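Local coordinates for secreted effector CSEP0064 (Blumeria graminis f. sp. hordei, PDB 6FMB), which binds host RNA as a non-catalytic homologue of fungal RNases, hindering the ribosomal RNA degradation induced by ribosome-inactivating proteins and raising plant susceptibility to infection, at residues Asp8-Pro13 with Val56-Ala61; Glu30-Tyr35 with Asn62-Ala67; Tyr35-Ile40 with Val51-Val56; Lys69-Thr74 with Phe84-Ser89. All blocks are in the same frame, centred on the assembly; numbering follows the deposited sequence.

How the contacts relate
Near the N terminus, strand 10-13, the second strand of the chain, is joined by contact 1 to the loop 56-61, closing a wide loop that holds helix 14-24 and the whole hairpin of contact 3. Contact 2 starts within that loop, at 30-35, and ends beyond it, at 62-67, so contacts 1 and 2 cross. Contact 3, pairing 35-40 with 51-56, nests within both and shares Tyr35 with contact 2 and Val56 with contact 1. Contact 4 opens after all three have closed and forms a second hairpin. Strands 51-56 and 70-75 pair, uniting contacts 3 and 4 in one sheet, while contacts 1 and 2 fasten the connecting loop to strand 10-13 and to the turn before strand 37-39.

Contact 1. Residues Asp8-Pro13 with Val56-Ala61; sequences DGTEIP and VEDSDA
Ile12 turns its CG1 away from its own carbonyl carbon (chi1 -55°), and a second twist at chi2 carries CD1 to 3.6 Å from Asp58 CB. The same rotation of Ile12 sets CG2 opposite the backbone N, where it lies 3.7 Å from Glu57 O and 4.1 Å from Val56 CG2. The two side chains Ile12 and Asp58 meet at about a right angle. Asp58, with CG lodged between its backbone N and carbonyl carbon (chi1 69°), meets Ile12 through CB and points its carboxylate to Thr10, whose CG2 stands 3.7 Å from Asp58 OD2. No hydrogen bond links the two segments; the join is made by methyl and methylene groups laid against carbon and oxygen atoms. It connects strand 10-13, at the border of the three-stranded sheet, with the loop leaving strand 51-56 of the four-stranded one, and Tyr70 on strand 70-75 packs against side chains from both partners. Pro13 occupies the N-cap position of helix 14-24, and its CD rests 3.8 Å from Asp58 O. The first turn of that helix takes hold of the same loop, Asn16 ND2 donating to the carbonyls of Glu57 and Ser59 and Arg15 forming a salt bridge with Asp60.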
# COMPACT_ATOMS: atom_id res chain seq x y z
N ASP A 8 0.42 -11.70 7.57
CA ASP A 8 0.44 -13.17 7.52
C ASP A 8 1.75 -13.76 8.08
O ASP A 8 2.31 -14.68 7.51
CB ASP A 8 0.21 -13.58 6.05
CG ASP A 8 -0.54 -14.90 5.86
OD1 ASP A 8 -0.90 -15.60 6.83
OD2 ASP A 8 -0.75 -15.23 4.68
N GLY A 9 2.25 -13.19 9.18
CA GLY A 9 3.48 -13.69 9.82
C GLY A 9 4.82 -13.07 9.38
O GLY A 9 5.88 -13.55 9.80
N THR A 10 4.77 -12.04 8.55
CA THR A 10 5.94 -11.29 8.07
C THR A 10 5.75 -9.83 8.47
O THR A 10 4.69 -9.26 8.23
CB THR A 10 6.11 -11.44 6.54
OG1 THR A 10 6.37 -12.81 6.19
CG2 THR A 10 7.26 -10.59 6.02
N GLU A 11 6.78 -9.24 9.09
CA GLU A 11 6.74 -7.83 9.45
C GLU A 11 7.03 -6.94 8.24
O GLU A 11 8.07 -7.12 7.57
CB GLU A 11 7.77 -7.53 10.54
CG GLU A 11 7.89 -6.05 10.82
CD GLU A 11 8.69 -5.70 12.04
OE1 GLU A 11 8.84 -6.56 12.93
OE2 GLU A 11 9.12 -4.54 12.13
N ILE A 12 6.15 -5.98 7.99
CA ILE A 12 6.40 -4.90 7.04
C ILE A 12 6.76 -3.66 7.87
O ILE A 12 5.91 -3.17 8.64
CB ILE A 12 5.17 -4.60 6.16
CG1 ILE A 12 4.65 -5.86 5.43
CG2 ILE A 12 5.50 -3.47 5.17
CD1 ILE A 12 5.66 -6.63 4.63
N PRO A 13 8.01 -3.16 7.72
CA PRO A 13 8.40 -2.00 8.49
C PRO A 13 7.49 -0.78 8.28
O PRO A 13 7.13 -0.48 7.15
CB PRO A 13 9.81 -1.69 7.95
CG PRO A 13 10.33 -2.96 7.39
CD PRO A 13 9.11 -3.67 6.88
N VAL A 56 4.60 -2.58 -1.73
CA VAL A 56 5.52 -2.33 -0.61
C VAL A 56 6.34 -3.61 -0.39
O VAL A 56 5.88 -4.72 -0.70
CB VAL A 56 4.74 -1.86 0.67
CG1 VAL A 56 3.88 -2.96 1.26
CG2 VAL A 56 5.66 -1.27 1.75
N GLU A 57 7.57 -3.43 0.13
CA GLU A 57 8.53 -4.50 0.40
C GLU A 57 8.56 -4.86 1.87
O GLU A 57 8.27 -4.02 2.73
CB GLU A 57 9.94 -4.04 0.05
CG GLU A 57 10.15 -3.58 -1.38
CD GLU A 57 10.21 -4.74 -2.34
OE1 GLU A 57 10.09 -5.90 -1.90
OE2 GLU A 57 10.41 -4.51 -3.55
N ASP A 58 8.96 -6.09 2.17
CA ASP A 58 9.28 -6.49 3.53
C ASP A 58 10.74 -6.22 3.92
O ASP A 58 11.09 -6.36 5.07
CB ASP A 58 8.87 -7.96 3.80
CG ASP A 58 9.70 -9.00 3.04
OD1 ASP A 58 10.82 -8.71 2.60
OD2 ASP A 58 9.24 -10.15 2.93
N SER A 59 11.56 -5.81 2.96
CA SER A 59 12.99 -5.57 3.14
C SER A 59 13.31 -4.07 3.14
O SER A 59 12.41 -3.25 2.98
CB SER A 59 13.71 -6.23 1.99
OG SER A 59 13.27 -5.71 0.77
N ASP A 60 14.59 -3.72 3.30
CA ASP A 60 15.02 -2.32 3.42
C ASP A 60 15.17 -1.64 2.05
O ASP A 60 16.27 -1.27 1.61
CB ASP A 60 16.34 -2.26 4.20
CG ASP A 60 16.71 -0.86 4.62
OD1 ASP A 60 15.82 -0.06 4.98
OD2 ASP A 60 17.92 -0.57 4.61
N ALA A 61 14.04 -1.48 1.38
CA ALA A 61 14.01 -1.00 0.01
C ALA A 61 12.59 -0.58 -0.31
O ALA A 61 11.65 -0.99 0.36
CB ALA A 61 14.42 -2.13 -0.93

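Contact 2. Residues Glu30-Tyr35 with Asn62-Ala67; sequences ESFHGY and NWQGGA
His33 and Gly65 bring their CA atoms to within 5.2 Å where two irregular loops pass each other. One loop reverses through a type I' beta turn from Phe32 to Tyr35, in which Phe32 and Tyr35 exchange both backbone hydrogen bonds; His33 and Gly34 supply its positive phi angles. The other bends through Gly65 and Gly66, also at positive phi. Trp63 reaches across with CG opposite its backbone N (chi1 -176°), so that CH2 arrives 3.3 Å from His33 O, which lies near the indole plane. On the same corner Trp63 CH2 comes 3.5 Å from Tyr35 CD1, the two ring planes being turned by 82°. On the five-membered ring, Trp63 NE1 donates to Ala67 O over 3.0 Å in a nearly straight bond, which fixes the rotation of the indole. Phe32 offers an edge instead, its CE2 3.5 Å from Trp63 O, while CZ touches Gln64 CB at 3.7 Å. The His33 imidazole lies flat over Gln64 O, which sits under the ring centre. With no hydrogen bond crossing between them, the loops probably adhere through aromatic C-H edges, likely slightly positive, set against Trp63 O and His33 O, through the imidazole face over Gln64 O, and through hydrocarbon contact.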
# COMPACT_ATOMS: atom_id res chain seq x y z
N GLU A 30 -0.44 4.07 -13.23
CA GLU A 30 0.19 2.89 -13.83
C GLU A 30 1.50 3.16 -14.56
O GLU A 30 1.90 2.38 -15.38
CB GLU A 30 -0.82 2.13 -14.71
CG GLU A 30 -1.88 1.55 -13.79
CD GLU A 30 -2.98 0.73 -14.36
OE1 GLU A 30 -3.99 0.59 -13.64
OE2 GLU A 30 -2.84 0.16 -15.43
N SER A 31 2.18 4.24 -14.21
CA SER A 31 3.36 4.67 -14.99
C SER A 31 4.70 4.27 -14.36
O SER A 31 5.73 4.40 -15.02
CB SER A 31 3.32 6.17 -15.20
OG SER A 31 3.61 6.87 -14.00
N PHE A 32 4.69 3.81 -13.11
CA PHE A 32 5.94 3.40 -12.43
C PHE A 32 5.91 1.89 -12.28
O PHE A 32 5.34 1.35 -11.33
CB PHE A 32 6.08 4.12 -11.07
CG PHE A 32 7.41 3.88 -10.39
CD1 PHE A 32 8.56 4.54 -10.81
CD2 PHE A 32 7.50 3.00 -9.32
CE1 PHE A 32 9.78 4.31 -10.19
CE2 PHE A 32 8.72 2.77 -8.69
CZ PHE A 32 9.85 3.45 -9.11
N HIS A 33 6.46 1.21 -13.28
CA HIS A 33 6.48 -0.25 -13.34
C HIS A 33 5.06 -0.84 -13.16
O HIS A 33 4.89 -1.87 -12.54
CB HIS A 33 7.48 -0.80 -12.29
CG HIS A 33 8.85 -0.20 -12.43
ND1 HIS A 33 9.82 -0.76 -13.23
CD2 HIS A 33 9.41 0.90 -11.88
CE1 HIS A 33 10.91 -0.03 -13.17
NE2 HIS A 33 10.70 0.99 -12.36
N GLY A 34 4.08 -0.17 -13.76
CA GLY A 34 2.70 -0.64 -13.74
C GLY A 34 1.80 -0.09 -12.64
O GLY A 34 0.60 -0.39 -12.63
N TYR A 35 2.36 0.74 -11.75
CA TYR A 35 1.65 1.25 -10.57
C TYR A 35 1.79 2.77 -10.51
O TYR A 35 2.70 3.33 -11.12
CB TYR A 35 2.22 0.56 -9.30
CG TYR A 35 1.83 -0.91 -9.31
CD1 TYR A 35 2.58 -1.85 -9.99
CD2 TYR A 35 0.64 -1.34 -8.72
CE1 TYR A 35 2.18 -3.18 -10.09
CE2 TYR A 35 0.24 -2.67 -8.78
CZ TYR A 35 1.00 -3.57 -9.47
OH TYR A 35 0.61 -4.88 -9.56
N ASN A 62 12.47 0.22 -1.35
CA ASN A 62 11.20 0.59 -1.98
C ASN A 62 10.97 -0.23 -3.25
O ASN A 62 11.91 -0.58 -3.95
CB ASN A 62 11.17 2.11 -2.24
CG ASN A 62 11.33 2.92 -0.97
OD1 ASN A 62 12.28 3.75 -0.81
ND2 ASN A 62 10.45 2.66 -0.02
N TRP A 63 9.73 -0.56 -3.53
CA TRP A 63 9.40 -1.41 -4.67
C TRP A 63 9.60 -0.67 -6.00
O TRP A 63 9.24 0.50 -6.12
CB TRP A 63 7.97 -1.94 -4.54
CG TRP A 63 7.54 -2.91 -5.61
CD1 TRP A 63 7.54 -4.28 -5.53
CD2 TRP A 63 6.99 -2.60 -6.90
NE1 TRP A 63 7.05 -4.82 -6.68
CE2 TRP A 63 6.71 -3.82 -7.55
CE3 TRP A 63 6.71 -1.40 -7.57
CZ2 TRP A 63 6.18 -3.87 -8.83
CZ3 TRP A 63 6.17 -1.44 -8.83
CH2 TRP A 63 5.92 -2.68 -9.46
N GLN A 64 10.12 -1.38 -7.01
CA GLN A 64 10.32 -0.79 -8.34
C GLN A 64 10.45 -1.85 -9.43
O GLN A 64 11.38 -1.84 -10.24
CB GLN A 64 11.48 0.22 -8.36
CG GLN A 64 12.73 -0.24 -7.65
CD GLN A 64 13.69 0.91 -7.33
OE1 GLN A 64 14.91 0.71 -7.26
NE2 GLN A 64 13.16 2.06 -7.05
N GLY A 65 9.46 -2.74 -9.44
CA GLY A 65 9.24 -3.69 -10.52
C GLY A 65 9.18 -5.11 -10.05
O GLY A 65 9.62 -5.44 -8.96
N GLY A 66 8.63 -5.96 -10.91
CA GLY A 66 8.56 -7.39 -10.65
C GLY A 66 7.30 -7.80 -9.89
O GLY A 66 6.29 -7.11 -9.90
N ALA A 67 7.38 -8.97 -9.26
CA ALA A 67 6.30 -9.54 -8.47
C ALA A 67 5.80 -8.56 -7.40
O ALA A 67 6.60 -7.83 -6.80
CB ALA A 67 6.79 -10.80 -7.80

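Contact 3. Residues Tyr35-Ile40 with Val51-Val56; sequences YPATFI and VRQFPV
Gln53 and Ala37 are a hydrogen-bonded pair in the antiparallel beta hairpin of strands 37-39 and 51-56, the former strand bordering the four-stranded sheet. The Gln53 side chain reaches from the inner strand to three residues of the outer segment. Its CB lies 3.9 Å from Ala37 CB and meets the edge of the Phe39 ring. CG stands opposite the backbone N (chi1 -175°), and a bend at chi2 turns the amide toward Tyr35. There CD comes 3.9 Å from Tyr35 CE2, and OE1 approaches Tyr35 CE2 at 3.4 Å, in the ring plane, with the amide tilted 69° against the ring. Gln53 OE1 also lies 3.6 Å from Ala37 CB. Gln53 NE2 gives a hydrogen to a water O at 3.0 Å, and this water, also hydrogen-bonded to Tyr35 OH, bridges amide and phenol. Over a face of that phenol ring sits Pro55 CG, a CH-pi contact 10° from the ring normal. On the other side of the hairpin, Arg52 runs extended alongside Pro36, which follows a cis peptide bond, and Thr38, whose CG2 covers one face of the guanidinium. The charge itself is directed elsewhere, to Glu50 and the carbonyls of Ala24 and Tyr27. At the far end Val51 O accepts from Phe39 N at 2.8 Å and also lies in plane at the edge of the Phe39 ring, 3.5 Å from CD1.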
# COMPACT_ATOMS: atom_id res chain seq x y z
N TYR A 35 2.36 0.74 -11.75
CA TYR A 35 1.65 1.25 -10.57
C TYR A 35 1.79 2.77 -10.51
O TYR A 35 2.70 3.33 -11.12
CB TYR A 35 2.22 0.56 -9.30
CG TYR A 35 1.83 -0.91 -9.31
CD1 TYR A 35 2.58 -1.85 -9.99
CD2 TYR A 35 0.64 -1.34 -8.72
CE1 TYR A 35 2.18 -3.18 -10.09
CE2 TYR A 35 0.24 -2.67 -8.78
CZ TYR A 35 1.00 -3.57 -9.47
OH TYR A 35 0.61 -4.88 -9.56
N PRO A 36 0.93 3.48 -9.78
CA PRO A 36 -0.18 3.00 -8.97
C PRO A 36 -1.46 2.70 -9.75
O PRO A 36 -1.69 3.28 -10.83
CB PRO A 36 -0.45 4.20 -8.04
CG PRO A 36 -0.13 5.38 -8.91
CD PRO A 36 1.09 4.94 -9.67
N ALA A 37 -2.30 1.84 -9.18
CA ALA A 37 -3.70 1.77 -9.60
C ALA A 37 -4.42 2.95 -8.95
O ALA A 37 -4.06 3.39 -7.84
CB ALA A 37 -4.35 0.46 -9.19
N THR A 38 -5.47 3.46 -9.62
CA THR A 38 -6.25 4.57 -9.09
C THR A 38 -7.71 4.18 -8.98
O THR A 38 -8.26 3.41 -9.79
CB THR A 38 -6.13 5.84 -9.96
OG1 THR A 38 -6.70 5.61 -11.25
CG2 THR A 38 -4.69 6.27 -10.10
N PHE A 39 -8.35 4.74 -7.96
CA PHE A 39 -9.78 4.54 -7.68
C PHE A 39 -10.36 5.92 -7.48
O PHE A 39 -10.16 6.53 -6.43
CB PHE A 39 -10.00 3.66 -6.44
CG PHE A 39 -9.39 2.30 -6.57
CD1 PHE A 39 -8.05 2.08 -6.25
CD2 PHE A 39 -10.15 1.22 -7.00
CE1 PHE A 39 -7.49 0.81 -6.38
CE2 PHE A 39 -9.60 -0.04 -7.11
CZ PHE A 39 -8.26 -0.25 -6.81
N ILE A 40 -11.04 6.42 -8.51
CA ILE A 40 -11.49 7.81 -8.54
C ILE A 40 -12.98 7.90 -8.17
O ILE A 40 -13.63 6.92 -7.83
CB ILE A 40 -11.16 8.48 -9.92
CG1 ILE A 40 -11.93 7.83 -11.10
CG2 ILE A 40 -9.65 8.44 -10.18
CD1 ILE A 40 -11.98 8.72 -12.33
N VAL A 51 -8.29 7.02 -4.03
CA VAL A 51 -7.46 6.00 -3.40
C VAL A 51 -6.50 5.43 -4.45
O VAL A 51 -6.85 5.31 -5.64
CB VAL A 51 -8.34 4.90 -2.75
CG1 VAL A 51 -7.54 3.66 -2.38
CG2 VAL A 51 -9.02 5.45 -1.51
N ARG A 52 -5.29 5.10 -4.01
CA ARG A 52 -4.27 4.51 -4.86
C ARG A 52 -3.70 3.25 -4.22
O ARG A 52 -3.58 3.13 -2.99
CB ARG A 52 -3.16 5.52 -5.16
CG ARG A 52 -3.63 6.64 -6.07
CD ARG A 52 -2.53 7.61 -6.42
NE ARG A 52 -2.98 8.52 -7.47
CZ ARG A 52 -2.20 9.09 -8.38
NH1 ARG A 52 -0.89 8.95 -8.34
NH2 ARG A 52 -2.76 9.85 -9.31
N GLN A 53 -3.34 2.31 -5.10
CA GLN A 53 -2.68 1.05 -4.74
C GLN A 53 -1.21 1.13 -5.15
O GLN A 53 -0.93 1.44 -6.31
CB GLN A 53 -3.35 -0.14 -5.43
CG GLN A 53 -2.78 -1.50 -5.01
CD GLN A 53 -2.60 -2.50 -6.13
OE1 GLN A 53 -2.77 -2.18 -7.29
NE2 GLN A 53 -2.21 -3.72 -5.77
N PHE A 54 -0.29 0.85 -4.21
CA PHE A 54 1.14 0.89 -4.55
C PHE A 54 1.82 -0.23 -3.80
O PHE A 54 1.54 -0.46 -2.61
CB PHE A 54 1.75 2.26 -4.22
CG PHE A 54 3.10 2.49 -4.87
CD1 PHE A 54 3.19 2.98 -6.17
CD2 PHE A 54 4.28 2.22 -4.19
CE1 PHE A 54 4.41 3.15 -6.79
CE2 PHE A 54 5.52 2.41 -4.81
CZ PHE A 54 5.58 2.88 -6.12
N PRO A 55 2.74 -0.96 -4.46
CA PRO A 55 3.36 -2.08 -3.76
C PRO A 55 4.34 -1.66 -2.66
O PRO A 55 4.85 -0.53 -2.66
CB PRO A 55 4.10 -2.84 -4.90
CG PRO A 55 3.44 -2.39 -6.17
CD PRO A 55 3.16 -0.94 -5.88
N VAL A 56 4.60 -2.58 -1.73
CA VAL A 56 5.52 -2.33 -0.61
C VAL A 56 6.34 -3.61 -0.39
O VAL A 56 5.88 -4.72 -0.70
CB VAL A 56 4.74 -1.86 0.67
CG1 VAL A 56 3.88 -2.96 1.26
CG2 VAL A 56 5.66 -1.27 1.75
O HOH W 1 -1.34 -5.77 -7.75

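Contact 4. Residues Lys69-Thr74 with Phe84-Ser89; sequences KYYILT and FSSVGS
Lys69 opens the pairing with its backbone: its carbonyl O receives Ser86 N at 2.9 Å, the donor standing well above the carbonyl plane, and also takes a hydrogen from a water that is also hydrogen-bonded to Ser85 OG. Tyr70 is a non-hydrogen-bonded pair with Ser85, and here the backbones come close enough for Tyr70 CA to approach Phe84 O at 3.2 Å, a CA-H...O contact. Tyr71 then forms the hydrogen-bonded pair with Phe84, each N donating to the other's O. Tyr71 and Phe84 carry most of the packing. Tyr71 CG lies between the backbone N and the carbonyl carbon (chi1 61°), which swings the ring across to the neighbouring strand, where Phe84 CB sits over one face, 3.9 Å from the Tyr71 ring centroid. The two aromatic planes are inclined by only 27° but slid apart, their centroids 5.4 Å from each other, and little of one ring overlies the other. Ser86 OG closes the edge of the tyrosine, 3.6 Å from Tyr71 CE2. Ile72 faces the opposite way, onto Ala20 and Val21 of helix 14-24. Leu73 returns to the side of Tyr71 and sets CD1 3.7 Å from Phe84 CE2, meeting the phenylalanine at about a right angle. Thr74, beyond the pairing, bonds through OG1 to Tyr80 O. Together these residues make a beta hairpin at the border of the four-stranded antiparallel sheet, whose face opposite Tyr71 and Phe84, carrying Ile72, packs on helix 14-24, consistent with the alpha-plus-beta fold of fungal RNases.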
# COMPACT_ATOMS: atom_id res chain seq x y z
N LYS A 69 3.97 -8.79 -3.84
CA LYS A 69 3.63 -9.68 -2.71
C LYS A 69 2.84 -8.97 -1.61
O LYS A 69 2.01 -9.60 -0.95
CB LYS A 69 4.91 -10.23 -2.06
CG LYS A 69 5.63 -11.30 -2.88
CD LYS A 69 6.95 -11.76 -2.24
CE LYS A 69 6.81 -12.07 -0.75
NZ LYS A 69 7.93 -12.86 -0.16
N TYR A 70 3.16 -7.69 -1.37
CA TYR A 70 2.46 -6.82 -0.42
C TYR A 70 2.15 -5.50 -1.10
O TYR A 70 2.90 -5.05 -1.98
CB TYR A 70 3.32 -6.53 0.84
CG TYR A 70 3.95 -7.78 1.42
CD1 TYR A 70 3.20 -8.65 2.20
CD2 TYR A 70 5.28 -8.12 1.16
CE1 TYR A 70 3.75 -9.81 2.73
CE2 TYR A 70 5.84 -9.28 1.69
CZ TYR A 70 5.06 -10.12 2.46
OH TYR A 70 5.56 -11.29 2.98
N TYR A 71 1.07 -4.85 -0.67
CA TYR A 71 0.73 -3.54 -1.20
C TYR A 71 -0.06 -2.74 -0.20
O TYR A 71 -0.64 -3.28 0.73
CB TYR A 71 -0.03 -3.65 -2.53
CG TYR A 71 -1.37 -4.38 -2.46
CD1 TYR A 71 -2.55 -3.69 -2.19
CD2 TYR A 71 -1.46 -5.75 -2.75
CE1 TYR A 71 -3.76 -4.35 -2.15
CE2 TYR A 71 -2.68 -6.41 -2.72
CZ TYR A 71 -3.83 -5.71 -2.41
OH TYR A 71 -5.04 -6.37 -2.37
N ILE A 72 -0.08 -1.42 -0.40
CA ILE A 72 -0.93 -0.53 0.38
C ILE A 72 -2.09 -0.02 -0.47
O ILE A 72 -2.00 0.04 -1.69
CB ILE A 72 -0.12 0.66 0.98
CG1 ILE A 72 0.25 1.72 -0.06
CG2 ILE A 72 1.12 0.14 1.69
CD1 ILE A 72 0.59 3.05 0.59
N LEU A 73 -3.16 0.35 0.23
CA LEU A 73 -4.21 1.21 -0.32
C LEU A 73 -4.25 2.45 0.56
O LEU A 73 -4.25 2.34 1.80
CB LEU A 73 -5.58 0.53 -0.32
CG LEU A 73 -5.73 -0.74 -1.17
CD1 LEU A 73 -7.11 -1.34 -1.00
CD2 LEU A 73 -5.48 -0.47 -2.63
N THR A 74 -4.27 3.63 -0.06
CA THR A 74 -4.24 4.88 0.68
C THR A 74 -4.93 6.01 -0.07
O THR A 74 -4.93 6.01 -1.30
CB THR A 74 -2.76 5.26 0.97
OG1 THR A 74 -2.70 6.35 1.90
CG2 THR A 74 -1.97 5.60 -0.32
N PHE A 84 -1.91 -4.95 2.70
CA PHE A 84 -2.39 -6.27 2.28
C PHE A 84 -1.26 -7.13 1.74
O PHE A 84 -0.26 -6.61 1.24
CB PHE A 84 -3.45 -6.14 1.17
CG PHE A 84 -4.60 -5.30 1.58
CD1 PHE A 84 -5.67 -5.87 2.23
CD2 PHE A 84 -4.57 -3.94 1.39
CE1 PHE A 84 -6.73 -5.09 2.68
CE2 PHE A 84 -5.60 -3.15 1.86
CZ PHE A 84 -6.68 -3.71 2.51
N SER A 85 -1.45 -8.44 1.83
CA SER A 85 -0.63 -9.40 1.11
C SER A 85 -1.44 -9.97 -0.04
O SER A 85 -2.65 -10.12 0.06
CB SER A 85 -0.21 -10.51 2.07
OG SER A 85 0.78 -11.32 1.50
N SER A 86 -0.78 -10.32 -1.14
CA SER A 86 -1.47 -10.89 -2.33
C SER A 86 -1.68 -12.41 -2.21
O SER A 86 -1.16 -13.20 -3.01
CB SER A 86 -0.70 -10.54 -3.61
OG SER A 86 -0.55 -9.13 -3.74
N VAL A 87 -2.49 -12.77 -1.22
CA VAL A 87 -2.94 -14.12 -0.91
C VAL A 87 -4.50 -14.14 -0.96
O VAL A 87 -5.11 -13.29 -1.60
CB VAL A 87 -2.31 -14.58 0.42
CG1 VAL A 87 -0.80 -14.54 0.30
CG2 VAL A 87 -2.72 -13.72 1.61
N GLY A 88 -5.18 -15.03 -0.25
CA GLY A 88 -6.62 -15.08 -0.40
C GLY A 88 -7.27 -14.50 0.83
O GLY A 88 -7.17 -13.30 1.12
N SER A 89 -7.90 -15.45 1.54
CA SER A 89 -8.59 -15.21 2.79
C SER A 89 -7.82 -14.26 3.67
O SER A 89 -8.33 -13.19 3.99
CB SER A 89 -8.80 -16.55 3.54
OG SER A 89 -9.90 -17.25 3.01
O HOH W 2 2.30 -12.50 -0.30